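Long-range contacts in delta-like protein (Rattus norvegicus, PDB 4XL1), which probably acts as a membrane-bound Notch ligand, binding Notch receptors on neighbouring cells through its C2-like and DSL regions to trigger signalling: residues 5-10 with 78-83; 11-16 with 139-144; 29-34 with 97-102; 91-96 with 119-124. The protein carries 3 engineered substitutions. All coordinates share one frame; numbering follows the deposited sequence.

How the contacts relate
From the N terminus, strand 4-14 takes part in two contacts: residues 5-10 pair with 78-83 in contact 1, and residues 11-16 pair with 139-144 in contact 2. Because their segments alternate along the chain, these two cross. Contact 2 closes the longest loop, which encloses both contact 3 (29-34 with 97-102) and contact 4 (91-96 with 119-124). Contact 3 crosses contact 1 as well as contact 4, whereas contacts 1 and 4 follow in series. Contacts 1 and 2 build one sheet of the C2-like domain, contacts 3 and 4 the other. Leu8, Leu10, Phe13 and Leu143 of the first sheet pack against Leu93, Phe34, Ala97 and Ile95 of the second.

Contact 1: 5-10 with 78-83; sequences IFQLRL and PLQLPL. Engineered in segment 78-83: Leu83 (natural residue Phe).
Phe6 and Leu81 face each other as an antiparallel hydrogen-bonded pair and satisfy one another's backbone groups: Phe6 N donates to Leu81 O at 3.0 Å and Leu81 N returns a bond to Phe6 O at 2.9 Å. Leu8 and Leu79 repeat the exchange two residues along, Leu79 N 2.8 Å from Leu8 O and Leu8 N 3.2 Å from Leu79 O. Leu79 O also receives a CH...O contact from Gln7 CA at 3.3 Å. The pairing stops at Pro78, which has no N-H to offer and follows a cis peptide bond; its ring lies against Leu8 O and Arg9 CB. Leu10 N bonds to Asn77 OD1.

On the Gln7 side of the sheet, the Gln7 and Gln80 side chains run side by side in the same direction, their amide planes turned 57° apart. Gln7 NE2 comes within 2.9 Å of Gln80 OE1, but the angle is too poor for a hydrogen bond; the stronger polar partner of Gln7 is Arg148, whose NE binds OE1. A bend at chi2 (-94°) swings the Gln80 amide toward Ile5, where its NE2 lies 3.3 Å from Ile5 CG2.

The other side is apolar. Leu8 CD1 meets Leu79 CD1 at 3.9 Å, and the engineered Leu83 brings CD1 up to the backbone of Phe6. This side is turned to the domain interior: Leu79 touches Ile36 and Thr57, and Leu81 touches Val55, on strands 31-37 and 54-62. Strand 4-14 is flanked by strand 142-151, which bonds the backbones of Ile5, Gln7 and Arg9, so residues 5-10 run between two antiparallel neighbours.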
loop_
_atom_site.group_PDB
_atom_site.type_symbol
_atom_site.label_atom_id
_atom_site.label_comp_id
_atom_site.label_asym_id
_atom_site.label_seq_id
_atom_site.Cartn_x
_atom_site.Cartn_y
_atom_site.Cartn_z
ATOM N N ILE B 5 1.068 4.101 3.158
ATOM C CA ILE B 5 0.288 5.175 2.554
ATOM C C ILE B 5 1.000 5.795 1.356
ATOM O O ILE B 5 2.175 6.150 1.440
ATOM C CB ILE B 5 -0.008 6.307 3.563
ATOM C CG1 ILE B 5 -0.549 5.747 4.880
ATOM C CG2 ILE B 5 -0.981 7.310 2.965
ATOM C CD1 ILE B 5 -0.806 6.809 5.932
ATOM N N PHE B 6 0.286 5.926 0.242
ATOM C CA PHE B 6 0.822 6.641 -0.908
ATOM C C PHE B 6 0.465 8.108 -0.725
ATOM O O PHE B 6 -0.708 8.457 -0.605
ATOM C CB PHE B 6 0.250 6.099 -2.226
ATOM C CG PHE B 6 0.866 6.712 -3.463
ATOM C CD1 PHE B 6 0.393 7.912 -3.974
ATOM C CD2 PHE B 6 1.901 6.074 -4.128
ATOM C CE1 PHE B 6 0.953 8.471 -5.110
ATOM C CE2 PHE B 6 2.464 6.628 -5.267
ATOM C CZ PHE B 6 1.988 7.827 -5.757
ATOM N N GLN B 7 1.479 8.965 -0.693
ATOM C CA GLN B 7 1.252 10.382 -0.462
ATOM C C GLN B 7 1.619 11.162 -1.714
ATOM O O GLN B 7 2.677 10.944 -2.300
ATOM C CB GLN B 7 2.055 10.868 0.745
ATOM C CG GLN B 7 1.630 10.218 2.053
ATOM C CD GLN B 7 2.412 10.724 3.249
ATOM O OE1 GLN B 7 3.479 11.321 3.104
ATOM N NE2 GLN B 7 1.887 10.475 4.444
ATOM N N LEU B 8 0.734 12.059 -2.128
ATOM C CA LEU B 8 0.938 12.816 -3.355
ATOM C C LEU B 8 0.773 14.299 -3.037
ATOM O O LEU B 8 -0.277 14.726 -2.557
ATOM C CB LEU B 8 -0.044 12.344 -4.439
ATOM C CG LEU B 8 -0.119 12.942 -5.853
ATOM C CD1 LEU B 8 -0.825 14.290 -5.893
ATOM C CD2 LEU B 8 1.266 13.031 -6.484
ATOM N N ARG B 9 1.813 15.081 -3.307
ATOM C CA ARG B 9 1.767 16.513 -3.043
ATOM C C ARG B 9 1.670 17.298 -4.342
ATOM O O ARG B 9 2.562 17.235 -5.186
ATOM C CB ARG B 9 2.999 16.963 -2.253
ATOM C CG ARG B 9 3.092 18.475 -2.068
ATOM C CD ARG B 9 4.516 18.924 -1.768
ATOM N NE ARG B 9 4.900 18.669 -0.384
ATOM C CZ ARG B 9 6.112 18.270 -0.012
ATOM N NH1 ARG B 9 7.055 18.083 -0.925
ATOM N NH2 ARG B 9 6.380 18.059 1.269
ATOM N N LEU B 10 0.579 18.040 -4.489
ATOM C CA LEU B 10 0.371 18.890 -5.652
ATOM C C LEU B 10 0.994 20.251 -5.367
ATOM O O LEU B 10 0.696 20.869 -4.346
ATOM C CB LEU B 10 -1.121 19.027 -5.960
ATOM C CG LEU B 10 -1.894 17.750 -6.301
ATOM C CD1 LEU B 10 -3.391 17.974 -6.153
ATOM C CD2 LEU B 10 -1.567 17.287 -7.711
ATOM N N PRO B 78 -0.393 17.073 1.494
ATOM C CA PRO B 78 -0.511 15.968 0.532
ATOM C C PRO B 78 -1.770 15.083 0.648
ATOM O O PRO B 78 -2.312 14.885 1.739
ATOM C CB PRO B 78 0.719 15.107 0.849
ATOM C CG PRO B 78 1.685 16.016 1.516
ATOM C CD PRO B 78 0.849 16.989 2.287
ATOM N N LEU B 79 -2.211 14.545 -0.490
ATOM C CA LEU B 79 -3.321 13.590 -0.517
ATOM C C LEU B 79 -2.859 12.258 0.059
ATOM O O LEU B 79 -1.679 11.921 -0.025
ATOM C CB LEU B 79 -3.859 13.393 -1.940
ATOM C CG LEU B 79 -4.432 14.595 -2.691
ATOM C CD1 LEU B 79 -4.376 14.349 -4.189
ATOM C CD2 LEU B 79 -5.861 14.850 -2.246
ATOM N N GLN B 80 -3.789 11.501 0.632
ATOM C CA GLN B 80 -3.454 10.214 1.226
ATOM C C GLN B 80 -4.234 9.071 0.583
ATOM O O GLN B 80 -5.460 9.122 0.496
ATOM C CB GLN B 80 -3.740 10.248 2.730
ATOM C CG GLN B 80 -3.059 11.390 3.474
ATOM C CD GLN B 80 -1.724 11.003 4.076
ATOM O OE1 GLN B 80 -0.726 11.701 3.898
ATOM N NE2 GLN B 80 -1.705 9.899 4.809
ATOM N N LEU B 81 -3.523 8.043 0.132
ATOM C CA LEU B 81 -4.163 6.797 -0.280
ATOM C C LEU B 81 -3.639 5.614 0.531
ATOM O O LEU B 81 -2.572 5.077 0.232
ATOM C CB LEU B 81 -3.958 6.540 -1.776
ATOM C CG LEU B 81 -4.633 7.503 -2.755
ATOM C CD1 LEU B 81 -4.130 7.271 -4.171
ATOM C CD2 LEU B 81 -6.146 7.356 -2.690
ATOM N N PRO B 82 -4.396 5.197 1.558
ATOM C CA PRO B 82 -4.007 4.076 2.421
ATOM C C PRO B 82 -4.163 2.749 1.682
ATOM O O PRO B 82 -5.153 2.552 0.979
ATOM C CB PRO B 82 -4.979 4.189 3.595
ATOM C CG PRO B 82 -6.193 4.813 3.000
ATOM C CD PRO B 82 -5.677 5.794 1.978
ATOM N N LEU B 83 -3.194 1.853 1.838
ATOM C CA LEU B 83 -3.134 0.651 1.010
ATOM C C LEU B 83 -3.491 -0.657 1.727
ATOM O O LEU B 83 -3.003 -0.939 2.820
ATOM C CB LEU B 83 -1.736 0.537 0.391
ATOM C CG LEU B 83 -1.194 1.828 -0.236
ATOM C CD1 LEU B 83 0.275 1.693 -0.611
ATOM C CD2 LEU B 83 -2.022 2.225 -1.449
#

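Contact 2: 11-16 with 139-144; sequences QEFANE and TLTRLR
Glu12 reaches across to two arginines of the paired strand, Arg142 and Arg144, all three side chains lying on one side of the sheet. Its CB packs 3.8 Å from Arg144 CB. From there CG stands anti to the backbone N (chi1 -150°) and the extended chain carries the carboxylate between the two guanidinium groups. OE1 bonds to Arg142 NH2 at 3.1 Å; the donor comes from above the carboxylate plane, while the oxygen lies at the guanidinium edge. OE2 turns to Arg144, where NE at 3.4 Å and NH2 at 3.5 Å give only weak bonds. Each guanidinium stands nearly at right angles to the carboxylate. Gln11 CB lies over one face of the Arg144 guanidinium, and Ala14 CB touches Arg142 NE.

Beneath these groups, Gln11 N and Glu12 N both donate to Arg144 O, forming a classic beta bulge. Ala14 and Arg142 form the next hydrogen-bonded pair. On the opposite side of the sheet Phe13 CD1 meets Leu143 CD1 at 3.9 Å. Where the strands part, one water joins Asn15 OD1 to Leu140 O and another joins that oxygen to Glu16 N.

The contact is thus two-sided: a buried apolar pair on one side, and on the partly exposed other side a single carboxylate shared by two arginines, whose charges it would be expected to balance in part.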
loop_
_atom_site.group_PDB
_atom_site.type_symbol
_atom_site.label_atom_id
_atom_site.label_comp_id
_atom_site.label_asym_id
_atom_site.label_seq_id
_atom_site.Cartn_x
_atom_site.Cartn_y
_atom_site.Cartn_z
ATOM N N GLN B 11 1.857 20.721 -6.263
ATOM C CA GLN B 11 2.658 21.905 -5.966
ATOM C C GLN B 11 2.328 23.122 -6.832
ATOM O O GLN B 11 2.200 24.231 -6.315
ATOM C CB GLN B 11 4.145 21.565 -6.089
ATOM C CG GLN B 11 4.595 20.468 -5.131
ATOM C CD GLN B 11 6.054 20.094 -5.303
ATOM O OE1 GLN B 11 6.385 19.150 -6.020
ATOM N NE2 GLN B 11 6.935 20.832 -4.638
ATOM N N GLU B 12 2.193 22.924 -8.141
ATOM C CA GLU B 12 1.866 24.036 -9.031
ATOM C C GLU B 12 1.107 23.593 -10.275
ATOM O O GLU B 12 1.401 22.551 -10.860
ATOM C CB GLU B 12 3.131 24.783 -9.461
ATOM C CG GLU B 12 2.895 26.262 -9.742
ATOM C CD GLU B 12 4.139 26.977 -10.238
ATOM O OE1 GLU B 12 4.020 27.786 -11.184
ATOM O OE2 GLU B 12 5.230 26.748 -9.677
ATOM N N PHE B 13 0.126 24.397 -10.669
ATOM C CA PHE B 13 -0.617 24.151 -11.896
ATOM C C PHE B 13 -0.757 25.437 -12.698
ATOM O O PHE B 13 -1.073 26.494 -12.149
ATOM C CB PHE B 13 -1.994 23.564 -11.585
ATOM C CG PHE B 13 -2.726 23.061 -12.796
ATOM C CD1 PHE B 13 -2.287 21.930 -13.466
ATOM C CD2 PHE B 13 -3.859 23.708 -13.258
ATOM C CE1 PHE B 13 -2.958 21.461 -14.579
ATOM C CE2 PHE B 13 -4.537 23.242 -14.370
ATOM C CZ PHE B 13 -4.086 22.117 -15.031
ATOM N N ALA B 14 -0.512 25.344 -14.000
ATOM C CA ALA B 14 -0.653 26.497 -14.875
ATOM C C ALA B 14 -1.645 26.219 -15.997
ATOM O O ALA B 14 -1.542 25.214 -16.696
ATOM C CB ALA B 14 0.697 26.893 -15.447
ATOM N N ASN B 15 -2.616 27.112 -16.147
ATOM C CA ASN B 15 -3.545 27.084 -17.269
ATOM C C ASN B 15 -3.852 28.525 -17.651
ATOM O O ASN B 15 -4.948 29.025 -17.399
ATOM C CB ASN B 15 -4.820 26.320 -16.908
ATOM C CG ASN B 15 -5.735 26.116 -18.100
ATOM O OD1 ASN B 15 -5.343 26.335 -19.245
ATOM N ND2 ASN B 15 -6.966 25.692 -17.834
ATOM N N GLU B 16 -2.870 29.190 -18.252
ATOM C CA GLU B 16 -2.912 30.641 -18.409
ATOM C C GLU B 16 -4.022 31.176 -19.309
ATOM O O GLU B 16 -4.486 32.300 -19.117
ATOM C CB GLU B 16 -1.571 31.154 -18.932
ATOM C CG GLU B 16 -0.488 31.183 -17.875
ATOM C CD GLU B 16 0.609 32.174 -18.195
ATOM O OE1 GLU B 16 1.132 32.159 -19.329
ATOM O OE2 GLU B 16 0.948 32.971 -17.296
ATOM N N THR B 139 1.929 22.543 -24.110
ATOM C CA THR B 139 1.735 23.901 -24.607
ATOM C C THR B 139 0.580 24.627 -23.915
ATOM O O THR B 139 0.616 25.846 -23.759
ATOM C CB THR B 139 1.494 23.917 -26.129
ATOM O OG1 THR B 139 0.246 23.281 -26.428
ATOM C CG2 THR B 139 2.615 23.190 -26.855
ATOM N N LEU B 140 -0.438 23.884 -23.495
ATOM C CA LEU B 140 -1.560 24.501 -22.794
ATOM C C LEU B 140 -1.376 24.556 -21.273
ATOM O O LEU B 140 -1.531 25.617 -20.669
ATOM C CB LEU B 140 -2.868 23.782 -23.135
ATOM C CG LEU B 140 -3.342 23.961 -24.581
ATOM C CD1 LEU B 140 -4.586 23.126 -24.858
ATOM C CD2 LEU B 140 -3.569 25.428 -24.919
ATOM N N THR B 141 -1.039 23.427 -20.655
ATOM C CA THR B 141 -0.991 23.359 -19.193
ATOM C C THR B 141 0.337 22.838 -18.647
ATOM O O THR B 141 1.120 22.217 -19.367
ATOM C CB THR B 141 -2.113 22.456 -18.630
ATOM O OG1 THR B 141 -1.848 21.089 -18.966
ATOM C CG2 THR B 141 -3.472 22.863 -19.186
ATOM N N ARG B 142 0.584 23.114 -17.368
ATOM C CA ARG B 142 1.753 22.598 -16.662
ATOM C C ARG B 142 1.345 22.069 -15.292
ATOM O O ARG B 142 0.532 22.687 -14.606
ATOM C CB ARG B 142 2.829 23.672 -16.474
ATOM C CG ARG B 142 3.266 24.405 -17.724
ATOM C CD ARG B 142 4.475 25.298 -17.438
ATOM N NE ARG B 142 4.239 26.278 -16.380
ATOM C CZ ARG B 142 4.631 26.124 -15.117
ATOM N NH1 ARG B 142 5.273 25.022 -14.750
ATOM N NH2 ARG B 142 4.378 27.066 -14.217
ATOM N N LEU B 143 1.906 20.934 -14.893
ATOM C CA LEU B 143 1.639 20.391 -13.565
ATOM C C LEU B 143 2.939 20.028 -12.860
ATOM O O LEU B 143 3.779 19.317 -13.412
ATOM C CB LEU B 143 0.728 19.164 -13.649
ATOM C CG LEU B 143 0.481 18.425 -12.330
ATOM C CD1 LEU B 143 -0.454 19.219 -11.433
ATOM C CD2 LEU B 143 -0.073 17.030 -12.584
ATOM N N ARG B 144 3.087 20.512 -11.631
ATOM C CA ARG B 144 4.262 20.253 -10.803
ATOM C C ARG B 144 3.823 19.510 -9.543
ATOM O O ARG B 144 2.901 19.943 -8.864
ATOM C CB ARG B 144 4.930 21.574 -10.428
ATOM C CG ARG B 144 6.397 21.465 -10.058
ATOM C CD ARG B 144 7.158 22.726 -10.433
ATOM N NE ARG B 144 6.935 23.802 -9.475
ATOM C CZ ARG B 144 7.060 23.669 -8.159
ATOM N NH1 ARG B 144 7.413 22.502 -7.643
ATOM N NH2 ARG B 144 6.835 24.700 -7.360
HETATM O O HOH W 1 -3.713 27.563 -21.284
HETATM O O HOH W 2 -0.493 27.676 -19.391
#

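Contact 3: 29-34 with 97-102; sequences GCRTFF and AWHTPG
Phe33 and Trp98, an antiparallel hydrogen-bonded pair of strands 31-37 and 90-99, lie side by side and point the same way, but their rings are not properly stacked. The planes are near parallel, at 26°, yet slid apart, with 5.4 Å between the centroids of the Phe33 ring and the Trp98 five-membered ring. Trp98 CB lies over one face of the Phe33 ring, offset toward the rim, a CH-pi contact 3.8 Å from the centroid. With chi1 at 77°, Phe33 CG sits between its own backbone N and carbonyl carbon, and CE1 also approaches Thr100 CB at 4.0 Å. Arg35 engages Trp98 in a cation-pi contact.

Arg31 bends at chi3 and turns its guanidinium end-on to Gly102 O, with NH1 at 2.9 Å and NH2 at 3.1 Å; Gly102 is poorly ordered, so the detailed geometry is uncertain. NH2 also forms a salt bridge with Asp104. Backbone Arg31 N donates to His99 ND1 at 3.2 Å, tilted slightly from the ring plane.

Thr100 OG1, hydrogen-bonded also to Asn113 OD1, accepts from Gly102 N in an ST turn. Chemically, His99 ND1 acts as an acceptor, consistent with that nitrogen carrying no proton, while the arginine bridges to the turn.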
loop_
_atom_site.group_PDB
_atom_site.type_symbol
_atom_site.label_atom_id
_atom_site.label_comp_id
_atom_site.label_asym_id
_atom_site.label_seq_id
_atom_site.Cartn_x
_atom_site.Cartn_y
_atom_site.Cartn_z
ATOM N N GLY B 29 -13.460 31.323 -15.595
ATOM C CA GLY B 29 -12.119 30.821 -15.361
ATOM C C GLY B 29 -12.192 29.339 -15.072
ATOM O O GLY B 29 -13.277 28.812 -14.826
ATOM N N CYS B 30 -11.054 28.655 -15.107
ATOM C CA CYS B 30 -11.065 27.215 -14.893
ATOM C C CYS B 30 -10.949 26.916 -13.412
ATOM O O CYS B 30 -9.872 26.998 -12.821
ATOM C CB CYS B 30 -9.942 26.533 -15.670
ATOM S SG CYS B 30 -10.149 26.591 -17.457
ATOM N N ARG B 31 -12.085 26.557 -12.831
ATOM C CA ARG B 31 -12.179 26.273 -11.412
ATOM C C ARG B 31 -11.766 24.829 -11.218
ATOM O O ARG B 31 -12.544 23.898 -11.432
ATOM C CB ARG B 31 -13.596 26.559 -10.929
ATOM C CG ARG B 31 -13.959 28.028 -11.125
ATOM C CD ARG B 31 -15.417 28.315 -10.849
ATOM N NE ARG B 31 -15.771 28.035 -9.466
ATOM C CZ ARG B 31 -16.537 27.017 -9.093
ATOM N NH1 ARG B 31 -17.036 26.196 -10.008
ATOM N NH2 ARG B 31 -16.811 26.826 -7.811
ATOM N N THR B 32 -10.517 24.665 -10.802
ATOM C CA THR B 32 -9.802 23.416 -10.994
ATOM C C THR B 32 -9.764 22.526 -9.763
ATOM O O THR B 32 -9.342 22.949 -8.687
ATOM C CB THR B 32 -8.350 23.697 -11.437
ATOM O OG1 THR B 32 -8.346 24.661 -12.498
ATOM C CG2 THR B 32 -7.672 22.423 -11.907
ATOM N N PHE B 33 -10.208 21.285 -9.936
ATOM C CA PHE B 33 -10.046 20.260 -8.916
ATOM C C PHE B 33 -9.382 19.061 -9.577
ATOM O O PHE B 33 -9.279 19.002 -10.804
ATOM C CB PHE B 33 -11.383 19.883 -8.263
ATOM C CG PHE B 33 -12.259 18.992 -9.104
ATOM C CD1 PHE B 33 -13.146 19.534 -10.019
ATOM C CD2 PHE B 33 -12.217 17.613 -8.956
ATOM C CE1 PHE B 33 -13.962 18.720 -10.782
ATOM C CE2 PHE B 33 -13.028 16.794 -9.720
ATOM C CZ PHE B 33 -13.902 17.348 -10.632
ATOM N N PHE B 34 -8.929 18.108 -8.776
ATOM C CA PHE B 34 -8.123 17.025 -9.317
ATOM C C PHE B 34 -8.680 15.647 -8.993
ATOM O O PHE B 34 -9.303 15.430 -7.952
ATOM C CB PHE B 34 -6.684 17.135 -8.809
ATOM C CG PHE B 34 -5.986 18.403 -9.228
ATOM C CD1 PHE B 34 -6.160 19.574 -8.507
ATOM C CD2 PHE B 34 -5.164 18.426 -10.343
ATOM C CE1 PHE B 34 -5.525 20.743 -8.889
ATOM C CE2 PHE B 34 -4.526 19.593 -10.731
ATOM C CZ PHE B 34 -4.708 20.752 -10.003
ATOM N N ALA B 97 -6.940 16.824 -14.424
ATOM C CA ALA B 97 -7.342 18.163 -14.016
ATOM C C ALA B 97 -8.706 18.497 -14.612
ATOM O O ALA B 97 -8.914 18.360 -15.816
ATOM C CB ALA B 97 -6.301 19.189 -14.439
ATOM N N TRP B 98 -9.632 18.932 -13.764
ATOM C CA TRP B 98 -11.012 19.154 -14.187
ATOM C C TRP B 98 -11.517 20.552 -13.856
ATOM O O TRP B 98 -10.991 21.225 -12.973
ATOM C CB TRP B 98 -11.944 18.133 -13.532
ATOM C CG TRP B 98 -11.863 16.747 -14.076
ATOM C CD1 TRP B 98 -10.881 15.829 -13.847
ATOM C CD2 TRP B 98 -12.825 16.105 -14.921
ATOM N NE1 TRP B 98 -11.167 14.658 -14.508
ATOM C CE2 TRP B 98 -12.354 14.802 -15.175
ATOM C CE3 TRP B 98 -14.035 16.510 -15.495
ATOM C CZ2 TRP B 98 -13.050 13.901 -15.976
ATOM C CZ3 TRP B 98 -14.724 15.613 -16.289
ATOM C CH2 TRP B 98 -14.230 14.324 -16.521
ATOM N N HIS B 99 -12.556 20.971 -14.569
ATOM C CA HIS B 99 -13.263 22.208 -14.263
ATOM C C HIS B 99 -14.688 21.884 -13.837
ATOM O O HIS B 99 -15.359 21.076 -14.478
ATOM C CB HIS B 99 -13.282 23.146 -15.471
ATOM C CG HIS B 99 -14.381 24.165 -15.428
ATOM N ND1 HIS B 99 -14.447 25.147 -14.464
ATOM C CD2 HIS B 99 -15.468 24.339 -16.217
ATOM C CE1 HIS B 99 -15.519 25.891 -14.669
ATOM N NE2 HIS B 99 -16.157 25.421 -15.725
ATOM N N THR B 100 -15.153 22.504 -12.759
ATOM C CA THR B 100 -16.540 22.323 -12.358
ATOM C C THR B 100 -17.238 23.677 -12.335
ATOM O O THR B 100 -16.683 24.666 -11.854
ATOM C CB THR B 100 -16.665 21.634 -10.977
ATOM O OG1 THR B 100 -18.050 21.487 -10.638
ATOM C CG2 THR B 100 -15.960 22.431 -9.891
ATOM N N PRO B 101 -18.455 23.734 -12.892
ATOM C CA PRO B 101 -19.242 24.964 -12.810
ATOM C C PRO B 101 -20.058 25.051 -11.525
ATOM O O PRO B 101 -20.620 26.106 -11.231
ATOM C CB PRO B 101 -20.158 24.863 -14.029
ATOM C CG PRO B 101 -20.373 23.393 -14.191
ATOM C CD PRO B 101 -19.093 22.721 -13.751
ATOM N N GLY B 102 -20.115 23.959 -10.769
ATOM C CA GLY B 102 -20.924 23.933 -9.565
ATOM C C GLY B 102 -20.157 24.293 -8.308
ATOM O O GLY B 102 -19.035 24.796 -8.369
#

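Contact 4: 91-96 with 119-124; sequences FSLNIQ and IIIQGS
The Phe91 ring lies beside Gly123, whose backbone N sits over one face, displaced toward the rim, and Ile121 CD1 comes up at the ring edge, 3.9 Å from CE2. Leu93 CB, from its own strand, also lies in the ring plane. Tyr147 of strand 142-151 meets the Phe91 ring as well, with planes at about 65°. Gly123 has backbone angles that suit a residue without a side chain.

The other flat group, the Asn94 amide, reaches across with ND2 2.7 Å from Ile119 O, although the bond is weak for want of a good angle; Gln118 OE1 is a second partner of ND2. Farther along the same side, a water joins Ser92 OG to Gln122 OE1, while Ser92 OG is also bound by the backbone of His40 and Gln42.

On the Phe91 side the aliphatic chains run in pairs, Leu93 CB against Ile121 CG1 at 3.6 Å and Ile95 CB against Ile119 CD1 at 3.8 Å. Between the strands Leu93 N donates to Ile121 O at 2.7 Å, almost straight at 177°.

Strand 114-124 is one of the two edge strands of its sheet within the chain. The apolar side packs on Tyr145, Tyr147 and Leu143 of the other sheet, the face-to-face packing of a beta sandwich, consistent with a C2-like domain.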
loop_
_atom_site.group_PDB
_atom_site.type_symbol
_atom_site.label_atom_id
_atom_site.label_comp_id
_atom_site.label_asym_id
_atom_site.label_seq_id
_atom_site.Cartn_x
_atom_site.Cartn_y
_atom_site.Cartn_z
ATOM N N PHE B 91 4.199 0.876 -9.890
ATOM C CA PHE B 91 2.876 1.488 -9.906
ATOM C C PHE B 91 2.545 2.190 -11.216
ATOM O O PHE B 91 3.411 2.394 -12.067
ATOM C CB PHE B 91 2.765 2.501 -8.766
ATOM C CG PHE B 91 3.520 3.776 -9.025
ATOM C CD1 PHE B 91 4.896 3.821 -8.865
ATOM C CD2 PHE B 91 2.859 4.922 -9.439
ATOM C CE1 PHE B 91 5.600 4.984 -9.108
ATOM C CE2 PHE B 91 3.558 6.090 -9.685
ATOM C CZ PHE B 91 4.931 6.122 -9.517
ATOM N N SER B 92 1.275 2.552 -11.360
ATOM C CA SER B 92 0.836 3.482 -12.392
ATOM C C SER B 92 0.063 4.610 -11.719
ATOM O O SER B 92 -0.713 4.371 -10.793
ATOM C CB SER B 92 -0.031 2.787 -13.444
ATOM O OG SER B 92 0.691 1.779 -14.130
ATOM N N LEU B 93 0.284 5.841 -12.168
ATOM C CA LEU B 93 -0.427 6.979 -11.598
ATOM C C LEU B 93 -1.045 7.854 -12.678
ATOM O O LEU B 93 -0.374 8.273 -13.622
ATOM C CB LEU B 93 0.502 7.818 -10.720
ATOM C CG LEU B 93 -0.150 9.056 -10.100
ATOM C CD1 LEU B 93 -1.314 8.656 -9.206
ATOM C CD2 LEU B 93 0.869 9.879 -9.327
ATOM N N ASN B 94 -2.336 8.126 -12.525
ATOM C CA ASN B 94 -3.059 8.978 -13.455
ATOM C C ASN B 94 -3.650 10.178 -12.728
ATOM O O ASN B 94 -4.460 10.023 -11.813
ATOM C CB ASN B 94 -4.156 8.181 -14.163
ATOM C CG ASN B 94 -4.962 9.027 -15.129
ATOM O OD1 ASN B 94 -6.187 9.094 -15.038
ATOM N ND2 ASN B 94 -4.276 9.681 -16.060
ATOM N N ILE B 95 -3.232 11.372 -13.133
ATOM C CA ILE B 95 -3.740 12.599 -12.535
ATOM C C ILE B 95 -4.537 13.388 -13.567
ATOM O O ILE B 95 -4.027 13.715 -14.638
ATOM C CB ILE B 95 -2.598 13.480 -11.981
ATOM C CG1 ILE B 95 -1.737 12.690 -10.990
ATOM C CG2 ILE B 95 -3.156 14.741 -11.336
ATOM C CD1 ILE B 95 -0.591 13.487 -10.393
ATOM N N GLN B 96 -5.790 13.689 -13.239
ATOM C CA GLN B 96 -6.662 14.433 -14.141
ATOM C C GLN B 96 -7.000 15.805 -13.575
ATOM O O GLN B 96 -7.312 15.940 -12.392
ATOM C CB GLN B 96 -7.961 13.665 -14.409
ATOM C CG GLN B 96 -7.815 12.382 -15.215
ATOM C CD GLN B 96 -9.158 11.721 -15.483
ATOM O OE1 GLN B 96 -10.158 12.041 -14.839
ATOM N NE2 GLN B 96 -9.186 10.792 -16.433
ATOM N N ILE B 119 -2.375 13.602 -17.080
ATOM C CA ILE B 119 -1.075 13.000 -17.299
ATOM C C ILE B 119 -1.103 11.564 -16.815
ATOM O O ILE B 119 -1.981 11.172 -16.046
ATOM C CB ILE B 119 0.051 13.781 -16.577
ATOM C CG1 ILE B 119 -0.254 13.936 -15.082
ATOM C CG2 ILE B 119 0.254 15.143 -17.223
ATOM C CD1 ILE B 119 0.438 12.917 -14.189
ATOM N N ILE B 120 -0.134 10.783 -17.269
ATOM C CA ILE B 120 -0.047 9.388 -16.884
ATOM C C ILE B 120 1.417 9.020 -16.684
ATOM O O ILE B 120 2.249 9.211 -17.573
ATOM C CB ILE B 120 -0.711 8.469 -17.938
ATOM C CG1 ILE B 120 -0.511 6.998 -17.574
ATOM C CG2 ILE B 120 -0.207 8.785 -19.345
ATOM C CD1 ILE B 120 -1.256 6.587 -16.327
ATOM N N ILE B 121 1.738 8.527 -15.494
ATOM C CA ILE B 121 3.093 8.081 -15.210
ATOM C C ILE B 121 3.110 6.668 -14.655
ATOM O O ILE B 121 2.103 6.162 -14.158
ATOM C CB ILE B 121 3.814 9.011 -14.213
ATOM C CG1 ILE B 121 3.128 8.974 -12.846
ATOM C CG2 ILE B 121 3.898 10.429 -14.761
ATOM C CD1 ILE B 121 4.035 9.370 -11.698
ATOM N N GLN B 122 4.271 6.035 -14.766
ATOM C CA GLN B 122 4.496 4.704 -14.230
ATOM C C GLN B 122 5.967 4.582 -13.865
ATOM O O GLN B 122 6.808 5.280 -14.432
ATOM C CB GLN B 122 4.094 3.625 -15.242
ATOM C CG GLN B 122 4.813 3.711 -16.587
ATOM C CD GLN B 122 4.356 4.888 -17.435
ATOM O OE1 GLN B 122 3.176 5.011 -17.765
ATOM N NE2 GLN B 122 5.292 5.768 -17.778
ATOM N N GLY B 123 6.287 3.707 -12.919
ATOM C CA GLY B 123 7.672 3.528 -12.532
ATOM C C GLY B 123 7.889 2.759 -11.248
ATOM O O GLY B 123 6.989 2.089 -10.745
ATOM N N SER B 124 9.104 2.862 -10.720
ATOM C CA SER B 124 9.475 2.178 -9.490
ATOM C C SER B 124 9.536 3.153 -8.323
ATOM O O SER B 124 10.033 4.271 -8.464
ATOM C CB SER B 124 10.823 1.476 -9.655
ATOM O OG SER B 124 10.712 0.356 -10.516
HETATM O O HOH W 3 0.881 3.625 -16.757
#